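Long-range contacts in bacteriocin (Pseudomonas syringae pv. tomato, PDB 4FZL), which degrades the peptidoglycan precursor lipid II, probably as a phosphatase of the colicin M family, and binds a calcium ion: residues A[2-11]-A[67-76]; A[164-175]-A[186-197]. One frame throughout, in Å; residues are numbered along the deposited sequence.

Contact 1: A[2-11]-A[67-76]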
loop_
_atom_site.group_PDB
_atom_site.type_symbol
_atom_site.label_atom_id
_atom_site.label_comp_id
_atom_site.label_asym_id
_atom_site.label_seq_id
_atom_site.Cartn_x
_atom_site.Cartn_y
_atom_site.Cartn_z
ATOM N N MET A 2 7.774 -5.139 -30.386
ATOM C CA MET A 2 6.381 -4.722 -30.066
ATOM C C MET A 2 5.684 -3.990 -31.240
ATOM O O MET A 2 6.414 -3.526 -32.198
ATOM C CB MET A 2 6.353 -3.798 -28.868
ATOM C CG MET A 2 6.993 -4.360 -27.622
ATOM S SD MET A 2 6.006 -5.693 -26.942
ATOM C CE MET A 2 6.967 -7.109 -27.352
ATOM N N GLN A 3 4.345 -3.947 -31.201
ATOM C CA GLN A 3 3.557 -3.362 -32.292
ATOM C C GLN A 3 3.434 -1.879 -32.122
ATOM O O GLN A 3 2.853 -1.192 -32.999
ATOM C CB GLN A 3 2.183 -4.091 -32.465
ATOM C CG GLN A 3 2.393 -5.548 -32.922
ATOM C CD GLN A 3 2.774 -5.655 -34.384
ATOM O OE1 GLN A 3 3.858 -6.118 -34.727
ATOM N NE2 GLN A 3 1.874 -5.180 -35.259
ATOM N N ASN A 4 4.012 -1.393 -31.000
ATOM C CA ASN A 4 4.054 0.010 -30.778
ATOM C C ASN A 4 5.214 0.446 -29.837
ATOM O O ASN A 4 5.807 -0.354 -29.079
ATOM C CB ASN A 4 2.667 0.500 -30.284
ATOM C CG ASN A 4 2.445 0.200 -28.874
ATOM O OD1 ASN A 4 3.097 0.788 -28.042
ATOM N ND2 ASN A 4 1.464 -0.616 -28.582
ATOM N N PRO A 5 5.525 1.744 -29.905
ATOM C CA PRO A 5 6.676 2.318 -29.252
ATOM C C PRO A 5 6.458 2.545 -27.796
ATOM O O PRO A 5 7.497 2.623 -27.125
ATOM C CB PRO A 5 6.889 3.658 -29.995
ATOM C CG PRO A 5 5.546 3.960 -30.571
ATOM C CD PRO A 5 5.015 2.624 -30.957
ATOM N N VAL A 6 5.208 2.653 -27.326
ATOM C CA VAL A 6 4.941 2.758 -25.900
ATOM C C VAL A 6 5.328 1.477 -25.210
ATOM O O VAL A 6 6.067 1.527 -24.166
ATOM C CB VAL A 6 3.476 3.145 -25.584
ATOM C CG1 VAL A 6 3.139 3.206 -24.071
ATOM C CG2 VAL A 6 3.109 4.496 -26.263
ATOM N N ALA A 7 4.912 0.332 -25.761
ATOM C CA ALA A 7 5.301 -0.947 -25.164
ATOM C C ALA A 7 6.841 -1.138 -25.210
ATOM O O ALA A 7 7.461 -1.721 -24.273
ATOM C CB ALA A 7 4.603 -2.130 -25.856
ATOM N N THR A 8 7.486 -0.745 -26.330
ATOM C CA THR A 8 8.918 -0.815 -26.439
ATOM C C THR A 8 9.674 -0.120 -25.302
ATOM O O THR A 8 10.589 -0.714 -24.677
ATOM C CB THR A 8 9.365 -0.324 -27.821
ATOM O OG1 THR A 8 8.765 -1.147 -28.822
ATOM C CG2 THR A 8 10.908 -0.381 -27.976
ATOM N N VAL A 9 9.243 1.089 -24.994
ATOM C CA VAL A 9 9.807 1.879 -23.913
ATOM C C VAL A 9 9.506 1.202 -22.560
ATOM O O VAL A 9 10.399 1.042 -21.718
ATOM C CB VAL A 9 9.299 3.326 -23.951
ATOM C CG1 VAL A 9 9.472 4.102 -22.566
ATOM C CG2 VAL A 9 9.957 4.030 -25.166
ATOM N N LEU A 10 8.292 0.713 -22.382
ATOM C CA LEU A 10 8.024 0.008 -21.121
ATOM C C LEU A 10 9.045 -1.134 -20.915
ATOM O O LEU A 10 9.526 -1.302 -19.798
ATOM C CB LEU A 10 6.592 -0.532 -21.012
ATOM C CG LEU A 10 5.463 0.445 -20.962
ATOM C CD1 LEU A 10 4.032 -0.222 -21.090
ATOM C CD2 LEU A 10 5.506 1.257 -19.607
ATOM N N LEU A 11 9.222 -1.980 -21.924
ATOM C CA LEU A 11 10.105 -3.128 -21.765
ATOM C C LEU A 11 11.520 -2.668 -21.536
ATOM O O LEU A 11 12.145 -3.199 -20.667
ATOM C CB LEU A 11 10.049 -4.062 -22.962
ATOM C CG LEU A 11 8.702 -4.823 -22.978
ATOM C CD1 LEU A 11 8.586 -5.672 -24.262
ATOM C CD2 LEU A 11 8.672 -5.804 -21.781
ATOM N N ALA A 67 3.325 -5.278 -20.277
ATOM C CA ALA A 67 3.931 -4.437 -21.344
ATOM C C ALA A 67 3.841 -5.166 -22.669
ATOM O O ALA A 67 3.572 -4.553 -23.703
ATOM C CB ALA A 67 5.370 -4.101 -21.021
ATOM N N THR A 68 4.092 -6.464 -22.639
ATOM C CA THR A 68 4.019 -7.271 -23.834
ATOM C C THR A 68 2.599 -7.274 -24.423
ATOM O O THR A 68 2.381 -7.168 -25.665
ATOM C CB THR A 68 4.596 -8.692 -23.605
ATOM O OG1 THR A 68 5.937 -8.582 -23.162
ATOM C CG2 THR A 68 4.471 -9.553 -24.871
ATOM N N ASP A 69 1.616 -7.357 -23.547
ATOM C CA ASP A 69 0.237 -7.322 -24.014
ATOM C C ASP A 69 -0.160 -5.982 -24.606
ATOM O O ASP A 69 -0.851 -5.905 -25.657
ATOM C CB ASP A 69 -0.696 -7.806 -22.921
ATOM C CG ASP A 69 -2.044 -8.237 -23.495
ATOM O OD1 ASP A 69 -2.066 -9.130 -24.394
ATOM O OD2 ASP A 69 -3.058 -7.664 -23.070
ATOM N N ILE A 70 0.301 -4.899 -23.965
ATOM C CA ILE A 70 0.072 -3.546 -24.523
ATOM C C ILE A 70 0.683 -3.510 -25.954
ATOM O O ILE A 70 0.130 -2.906 -26.872
ATOM C CB ILE A 70 0.669 -2.456 -23.606
ATOM C CG1 ILE A 70 -0.137 -2.335 -22.280
ATOM C CG2 ILE A 70 0.643 -1.055 -24.283
ATOM C CD1 ILE A 70 0.552 -1.478 -21.218
ATOM N N GLY A 71 1.850 -4.128 -26.079
ATOM C CA GLY A 71 2.570 -4.276 -27.339
ATOM C C GLY A 71 1.883 -5.009 -28.468
ATOM O O GLY A 71 2.324 -4.968 -29.627
ATOM N N ARG A 72 0.806 -5.689 -28.175
ATOM C CA ARG A 72 0.031 -6.358 -29.248
ATOM C C ARG A 72 -0.858 -5.366 -30.057
ATOM O O ARG A 72 -1.381 -5.708 -31.113
ATOM C CB ARG A 72 -0.828 -7.535 -28.652
ATOM C CG ARG A 72 0.073 -8.662 -28.070
ATOM C CD ARG A 72 -0.553 -9.913 -27.498
ATOM N NE ARG A 72 0.522 -10.914 -27.191
ATOM C CZ ARG A 72 0.968 -11.252 -25.964
ATOM N NH1 ARG A 72 0.417 -10.715 -24.871
ATOM N NH2 ARG A 72 1.977 -12.125 -25.806
ATOM N N SER A 73 -1.056 -4.168 -29.522
ATOM C CA SER A 73 -1.846 -3.127 -30.162
ATOM C C SER A 73 -0.949 -2.269 -31.029
ATOM O O SER A 73 0.223 -2.054 -30.667
ATOM C CB SER A 73 -2.436 -2.227 -29.091
ATOM O OG SER A 73 -3.136 -1.160 -29.702
ATOM N N GLN A 74 -1.472 -1.764 -32.141
ATOM C CA GLN A 74 -0.730 -0.762 -32.908
ATOM C C GLN A 74 -1.011 0.652 -32.415
ATOM O O GLN A 74 -0.306 1.597 -32.876
ATOM C CB GLN A 74 -1.045 -0.841 -34.394
ATOM C CG GLN A 74 -0.442 -2.071 -35.047
ATOM C CD GLN A 74 0.376 -1.794 -36.319
ATOM O OE1 GLN A 74 0.341 -2.606 -37.243
ATOM N NE2 GLN A 74 1.122 -0.665 -36.366
ATOM N N GLN A 75 -1.974 0.822 -31.514
ATOM C CA GLN A 75 -2.266 2.152 -31.019
ATOM C C GLN A 75 -1.244 2.598 -29.936
ATOM O O GLN A 75 -0.532 1.766 -29.354
ATOM C CB GLN A 75 -3.637 2.155 -30.422
ATOM C CG GLN A 75 -4.848 2.065 -31.477
ATOM C CD GLN A 75 -6.192 2.365 -30.982
ATOM O OE1 GLN A 75 -6.490 1.989 -29.902
ATOM N NE2 GLN A 75 -6.895 3.287 -31.633
ATOM N N ILE A 76 -1.180 3.918 -29.738
ATOM C CA ILE A 76 -0.250 4.536 -28.820
ATOM C C ILE A 76 -0.891 5.531 -27.841
ATOM O O ILE A 76 -0.220 6.225 -27.136
ATOM C CB ILE A 76 0.952 5.203 -29.522
ATOM C CG1 ILE A 76 0.460 6.309 -30.487
ATOM C CG2 ILE A 76 1.854 4.164 -30.265
ATOM C CD1 ILE A 76 1.575 7.205 -31.047
HETATM O O HOH W 1 2.487 1.331 -33.524
#
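An N-capped helix start docks here on the C-terminal side of helix 59-70: Asn4, the N-cap of helix 5-12, reaches the backbone there. Its OD1 accepts from Ala7 N at 3.0 Å, the capping bond proper, and the same amide crosses the contact through ND2, which gives Ser73 O a nearly straight bond of 2.8 Å (173°). That oxygen lies close to the Asn4 amide plane, although ND2 sits above the Ser73 carbonyl plane. A second, weak bond from ND2 to Ile70 O adds to the grip, and with both ends of the amide engaged its rotation is fixed. A chi1 of 78° brings the Asn4 amide between the helix start and the turn, and chi2 of 69° directs OD1 to Ala7 N and ND2 to the turn carbonyls. The acceptors belong to a type I beta turn, Ile70 to Ser73, and Gly71 O within it takes Gln3 N at 2.8 Å on a lone pair. Gly71 CA also comes close to Ala7 CB, at 3.3 Å, and Met2 SD rests against the same CA at 3.7 Å. Farther along the two helices the contact becomes apolar. Leu10 CB meets Ala67 CB at 3.8 Å, and Leu10 CD1 touches Ile70 CD1 at 3.7 Å, the two side chains crossing at about a right angle. Ile70 also reaches Thr45 of helix 37-54. At the other end Ile76 CG2 rests on Pro5 CD at 3.6 Å, while a water donates to both Gln3 O and Gln74 O.

Contact 2: A[164-175]-A[186-197]; sequences TLGNITLRLVGT and FSGEIRAFNDVY. With CA (calcium ion), chain C; EDO (1,2-ethanediol), chain E; EDO (1,2-ethanediol), chain F.
The Phe186 ring carries Leu172 CD2 over one face, offset toward the rim, and its CE2 touches Leu172 CD1 at 3.5 Å. Phe193 turns its edge to the carbonyl oxygens of Thr169 and Leu170, with an ethanediol carbon over one face. Arg171 and Arg191 lie side by side, pointing the same way, their guanidinium planes 83° apart, and Val173 CG1 lies over one face of each, toward the rim. At the Arg171 edge NH1 and NH2 each hydrogen-bond an ethanediol oxygen; Asp147 salt-bridges its NE. Glu189 occupies the Arg191 edge, OE1 2.6 Å from NH2 in the conformer described; the close approach of the two NH1 atoms there is doubtful. These groups ride on an antiparallel beta hairpin, whose segments 167-175 and 186-192 run at 153°. Reciprocal backbone bonds join Arg171 with Arg191, Val173 with Glu189 and Thr175 with Ser187. Gly174 and Gly188 form a non-hydrogen-bonded pair, CA atoms 4.0 Å apart. Beyond the Thr169–Phe193 bond the strands part around calcium. Asp195 binds the ion with OD1 at 2.4 Å and OD2 at 2.5 Å; Leu165 O at 2.2 Å, Asn167 O, two waters and two atoms from elsewhere in the structure complete the shell.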
loop_
_atom_site.group_PDB
_atom_site.type_symbol
_atom_site.label_atom_id
_atom_site.label_comp_id
_atom_site.label_asym_id
_atom_site.label_seq_id
_atom_site.Cartn_x
_atom_site.Cartn_y
_atom_site.Cartn_z
ATOM N N THR A 164 1.635 4.936 1.520
ATOM C CA THR A 164 0.255 4.713 1.134
ATOM C C THR A 164 -0.708 5.041 2.290
ATOM O O THR A 164 -1.742 5.669 2.059
ATOM C CB THR A 164 0.067 3.237 0.741
ATOM O OG1 THR A 164 0.921 2.936 -0.395
ATOM C CG2 THR A 164 -1.385 2.951 0.469
ATOM N N LEU A 165 -0.369 4.619 3.510
ATOM C CA LEU A 165 -1.276 4.665 4.685
ATOM C C LEU A 165 -1.013 5.781 5.711
ATOM O O LEU A 165 -1.900 6.181 6.471
ATOM C CB LEU A 165 -1.139 3.347 5.452
ATOM C CG LEU A 165 -1.667 2.121 4.667
ATOM C CD1 LEU A 165 -1.391 0.852 5.463
ATOM C CD2 LEU A 165 -3.156 2.281 4.293
ATOM N N GLY A 166 0.256 6.216 5.819
ATOM C CA GLY A 166 0.600 7.138 6.868
ATOM C C GLY A 166 0.404 6.488 8.255
ATOM O O GLY A 166 0.939 5.390 8.535
ATOM N N ASN A 167 -0.330 7.155 9.140
ATOM C CA ASN A 167 -0.760 6.519 10.375
ATOM C C ASN A 167 -2.054 5.768 10.135
ATOM O O ASN A 167 -2.792 6.131 9.277
ATOM C CB ASN A 167 -0.999 7.561 11.471
ATOM C CG ASN A 167 0.252 8.333 11.805
ATOM O OD1 ASN A 167 1.381 7.772 11.813
ATOM N ND2 ASN A 167 0.098 9.616 12.058
ATOM N N ILE A 168 -2.231 4.683 10.859
ATOM C CA ILE A 168 -3.477 3.965 10.840
ATOM C C ILE A 168 -3.864 3.711 12.283
ATOM O O ILE A 168 -3.124 4.012 13.205
ATOM C CB ILE A 168 -3.310 2.652 10.059
ATOM C CG1 ILE A 168 -2.297 1.675 10.637
ATOM C CG2 ILE A 168 -3.026 2.880 8.586
ATOM C CD1 ILE A 168 -2.211 0.333 9.960
ATOM N N THR A 169 -5.009 3.124 12.465
ATOM C CA THR A 169 -5.460 2.724 13.811
ATOM C C THR A 169 -5.557 1.203 13.760
ATOM O O THR A 169 -6.167 0.613 12.871
ATOM C CB THR A 169 -6.748 3.394 14.166
ATOM O OG1 THR A 169 -6.703 4.844 14.021
ATOM C CG2 THR A 169 -7.251 3.003 15.606
ATOM N N LEU A 170 -4.965 0.624 14.778
ATOM C CA LEU A 170 -4.998 -0.802 15.009
ATOM C C LEU A 170 -5.858 -1.149 16.198
ATOM O O LEU A 170 -6.128 -0.299 17.097
ATOM C CB LEU A 170 -3.598 -1.346 15.232
ATOM C CG LEU A 170 -2.652 -1.167 14.039
ATOM C CD1 LEU A 170 -1.251 -1.727 14.324
ATOM C CD2 LEU A 170 -3.195 -1.872 12.816
ATOM N N ARG A 171 -6.361 -2.387 16.161
ATOM C CA ARG A 171 -7.101 -2.949 17.269
ATOM C C ARG A 171 -6.423 -4.198 17.788
ATOM O O ARG A 171 -6.065 -5.052 17.001
ATOM C CB ARG A 171 -8.510 -3.331 16.815
ATOM C CG ARG A 171 -9.379 -4.026 17.840
ATOM C CD ARG A 171 -10.705 -4.296 17.205
ATOM N NE ARG A 171 -11.614 -4.987 18.084
ATOM C CZ ARG A 171 -12.703 -5.624 17.659
ATOM N NH1 ARG A 171 -12.914 -5.785 16.347
ATOM N NH2 ARG A 171 -13.506 -6.227 18.541
ATOM N N LEU A 172 -6.203 -4.283 19.101
ATOM C CA LEU A 172 -5.642 -5.449 19.758
ATOM C C LEU A 172 -6.758 -6.071 20.556
ATOM O O LEU A 172 -7.312 -5.425 21.477
ATOM C CB LEU A 172 -4.481 -5.061 20.693
ATOM C CG LEU A 172 -3.734 -6.230 21.347
ATOM C CD1 LEU A 172 -3.016 -7.195 20.379
ATOM C CD2 LEU A 172 -2.769 -5.634 22.407
ATOM N N VAL A 173 -7.087 -7.329 20.244
ATOM C CA VAL A 173 -8.245 -7.952 20.852
ATOM C C VAL A 173 -7.875 -9.406 21.202
ATOM O O VAL A 173 -7.310 -10.156 20.374
ATOM C CB VAL A 173 -9.502 -7.866 19.923
ATOM C CG1 VAL A 173 -9.208 -8.356 18.501
ATOM C CG2 VAL A 173 -10.637 -8.657 20.528
ATOM N N GLY A 174 -8.164 -9.777 22.443
ATOM C CA GLY A 174 -7.904 -11.104 22.922
ATOM C C GLY A 174 -8.085 -11.219 24.406
ATOM O O GLY A 174 -8.858 -10.486 25.037
ATOM N N THR A 175 -7.392 -12.213 24.962
ATOM C CA THR A 175 -7.517 -12.545 26.370
ATOM C C THR A 175 -6.132 -12.529 27.020
ATOM O O THR A 175 -5.074 -12.839 26.377
ATOM C CB THR A 175 -8.257 -13.915 26.548
ATOM O OG1 THR A 175 -7.518 -14.960 25.933
ATOM C CG2 THR A 175 -9.710 -13.894 25.942
ATOM N N PHE A 186 -0.711 -12.634 26.942
ATOM C CA PHE A 186 -1.799 -12.158 26.113
ATOM C C PHE A 186 -1.769 -13.004 24.857
ATOM O O PHE A 186 -0.701 -13.224 24.298
ATOM C CB PHE A 186 -1.615 -10.678 25.743
ATOM C CG PHE A 186 -2.568 -10.228 24.674
ATOM C CD1 PHE A 186 -3.851 -9.766 25.007
ATOM C CD2 PHE A 186 -2.235 -10.408 23.344
ATOM C CE1 PHE A 186 -4.788 -9.440 23.999
ATOM C CE2 PHE A 186 -3.186 -10.077 22.331
ATOM C CZ PHE A 186 -4.408 -9.576 22.661
ATOM N N SER A 187 -2.914 -13.532 24.455
ATOM C CA SER A 187 -3.070 -14.191 23.152
ATOM C C SER A 187 -4.260 -13.562 22.460
ATOM O O SER A 187 -5.332 -13.386 23.043
ATOM C CB SER A 187 -3.286 -15.715 23.265
ATOM O OG SER A 187 -4.604 -16.048 23.721
ATOM N N GLY A 188 -4.064 -13.193 21.212
ATOM C CA GLY A 188 -5.104 -12.606 20.482
ATOM C C GLY A 188 -4.724 -12.221 19.120
ATOM O O GLY A 188 -3.958 -12.937 18.513
ATOM N N GLU A 189 -5.251 -11.092 18.647
ATOM C CA GLU A 189 -5.094 -10.691 17.236
ATOM C C GLU A 189 -4.993 -9.163 17.143
ATOM O O GLU A 189 -5.556 -8.440 17.973
ATOM C CB GLU A 189 -6.379 -11.076 16.439
ATOM C CG GLU A 189 -6.655 -12.550 16.242
ATOM C CD GLU A 189 -7.959 -12.775 15.474
ATOM O OE1 GLU A 189 -8.908 -11.983 15.654
ATOM O OE2 GLU A 189 -8.006 -13.746 14.674
ATOM N N ILE A 190 -4.294 -8.708 16.125
ATOM C CA ILE A 190 -4.282 -7.338 15.663
ATOM C C ILE A 190 -5.200 -7.271 14.429
ATOM O O ILE A 190 -5.045 -8.098 13.506
ATOM C CB ILE A 190 -2.857 -6.812 15.315
ATOM C CG1 ILE A 190 -2.021 -6.616 16.562
ATOM C CG2 ILE A 190 -2.873 -5.484 14.500
ATOM C CD1 ILE A 190 -0.547 -6.565 16.319
ATOM N N ARG A 191 -6.098 -6.281 14.414
ATOM C CA ARG A 191 -6.884 -5.918 13.236
ATOM C C ARG A 191 -6.666 -4.441 12.954
ATOM O O ARG A 191 -6.021 -3.745 13.747
ATOM C CB ARG A 191 -8.362 -6.150 13.473
ATOM C CG ARG A 191 -8.668 -7.613 13.748
ATOM C CD ARG A 191 -10.088 -7.833 14.191
ATOM N NE ARG A 191 -10.209 -9.166 14.739
ATOM C CZ ARG A 191 -11.310 -9.654 15.278
ATOM N NH1 ARG A 191 -12.393 -8.897 15.395
ATOM N NH2 ARG A 191 -11.301 -10.894 15.734
ATOM N N ALA A 192 -7.218 -3.979 11.827
ATOM C CA ALA A 192 -6.952 -2.585 11.372
ATOM C C ALA A 192 -8.236 -1.963 10.930
ATOM O O ALA A 192 -9.047 -2.626 10.313
ATOM C CB ALA A 192 -5.950 -2.611 10.228
ATOM N N PHE A 193 -8.397 -0.682 11.280
ATOM C CA PHE A 193 -9.500 0.101 10.811
ATOM C C PHE A 193 -9.264 0.622 9.389
ATOM O O PHE A 193 -8.117 0.883 8.981
ATOM C CB PHE A 193 -9.709 1.255 11.778
ATOM C CG PHE A 193 -10.171 0.818 13.127
ATOM C CD1 PHE A 193 -9.277 0.492 14.121
ATOM C CD2 PHE A 193 -11.510 0.837 13.426
ATOM C CE1 PHE A 193 -9.682 0.099 15.371
ATOM C CE2 PHE A 193 -11.935 0.409 14.674
ATOM C CZ PHE A 193 -11.024 0.041 15.641
ATOM N N ASN A 194 -10.365 0.862 8.667
ATOM C CA ASN A 194 -10.238 1.426 7.311
ATOM C C ASN A 194 -9.487 2.783 7.398
ATOM O O ASN A 194 -9.618 3.528 8.396
ATOM C CB ASN A 194 -11.617 1.683 6.727
ATOM C CG ASN A 194 -12.397 0.413 6.476
ATOM O OD1 ASN A 194 -11.900 -0.694 6.489
ATOM N ND2 ASN A 194 -13.684 0.597 6.224
ATOM N N ASP A 195 -8.774 3.120 6.331
ATOM C CA ASP A 195 -7.938 4.348 6.258
ATOM C C ASP A 195 -8.367 5.182 5.050
ATOM O O ASP A 195 -8.522 4.664 3.947
ATOM C CB ASP A 195 -6.503 3.965 6.186
ATOM C CG ASP A 195 -5.537 5.106 6.606
ATOM O OD1 ASP A 195 -5.507 5.577 7.790
ATOM O OD2 ASP A 195 -4.700 5.467 5.752
ATOM N N VAL A 196 -8.548 6.479 5.261
ATOM C CA VAL A 196 -8.907 7.348 4.158
ATOM C C VAL A 196 -7.642 7.762 3.412
ATOM O O VAL A 196 -6.680 8.296 4.040
ATOM C CB VAL A 196 -9.647 8.529 4.620
ATOM C CG1 VAL A 196 -9.834 9.596 3.503
ATOM C CG2 VAL A 196 -10.964 7.992 5.193
ATOM N N TYR A 197 -7.642 7.522 2.088
ATOM C CA TYR A 197 -6.573 7.967 1.230
ATOM C C TYR A 197 -6.950 9.338 0.632
ATOM O O TYR A 197 -7.849 9.427 -0.175
ATOM C CB TYR A 197 -6.341 6.959 0.103
ATOM C CG TYR A 197 -5.166 7.267 -0.758
ATOM C CD1 TYR A 197 -3.911 6.802 -0.406
ATOM C CD2 TYR A 197 -5.274 8.031 -1.870
ATOM C CE1 TYR A 197 -2.792 6.915 -1.225
ATOM C CE2 TYR A 197 -4.195 8.299 -2.652
ATOM C CZ TYR A 197 -2.951 7.720 -2.364
ATOM O OH TYR A 197 -1.909 8.016 -3.147
HETATM CA CA CA C . -3.737 7.112 7.318
HETATM C C1 EDO E . -10.963 -3.569 13.411
HETATM O O1 EDO E . -11.740 -4.692 13.858
HETATM C C2 EDO E . -11.756 -2.666 12.549
HETATM O O2 EDO E . -12.206 -3.300 11.367
HETATM C C1 EDO F . -15.869 -7.056 15.302
HETATM O O1 EDO F . -17.005 -6.988 14.343
HETATM C C2 EDO F . -16.491 -6.915 16.668
HETATM O O2 EDO F . -16.006 -7.704 17.761
HETATM O O HOH W 2 -3.775 7.104 3.330
HETATM O O HOH W 3 -2.240 9.035 7.790
HETATM O O HOH W 4 -6.708 3.057 10.137
HETATM O O HOH W 5 -7.757 -15.204 23.147
HETATM O O HOH W 6 -3.594 7.934 5.487
#

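Both segments of contact 1 precede those of contact 2, and the chain's centre lies between the two contacts, whose own centres are 42 Å apart and whose nearest atoms are about 19 Å apart. They share no helix or strand. Contact 1 joins helix 5-12 to the end of helix 59-70, and the residues between its segments are largely helical and contain no strand. Contact 2 belongs to the later, mixed sheet and holds the calcium site. The 42 Å separation, with a radius of gyration of 22 Å, is consistent with an elongated molecule, helical toward the N-terminus and sheet-bearing toward the C-terminus; the 19 Å gap rules out direct touch between the two contacts.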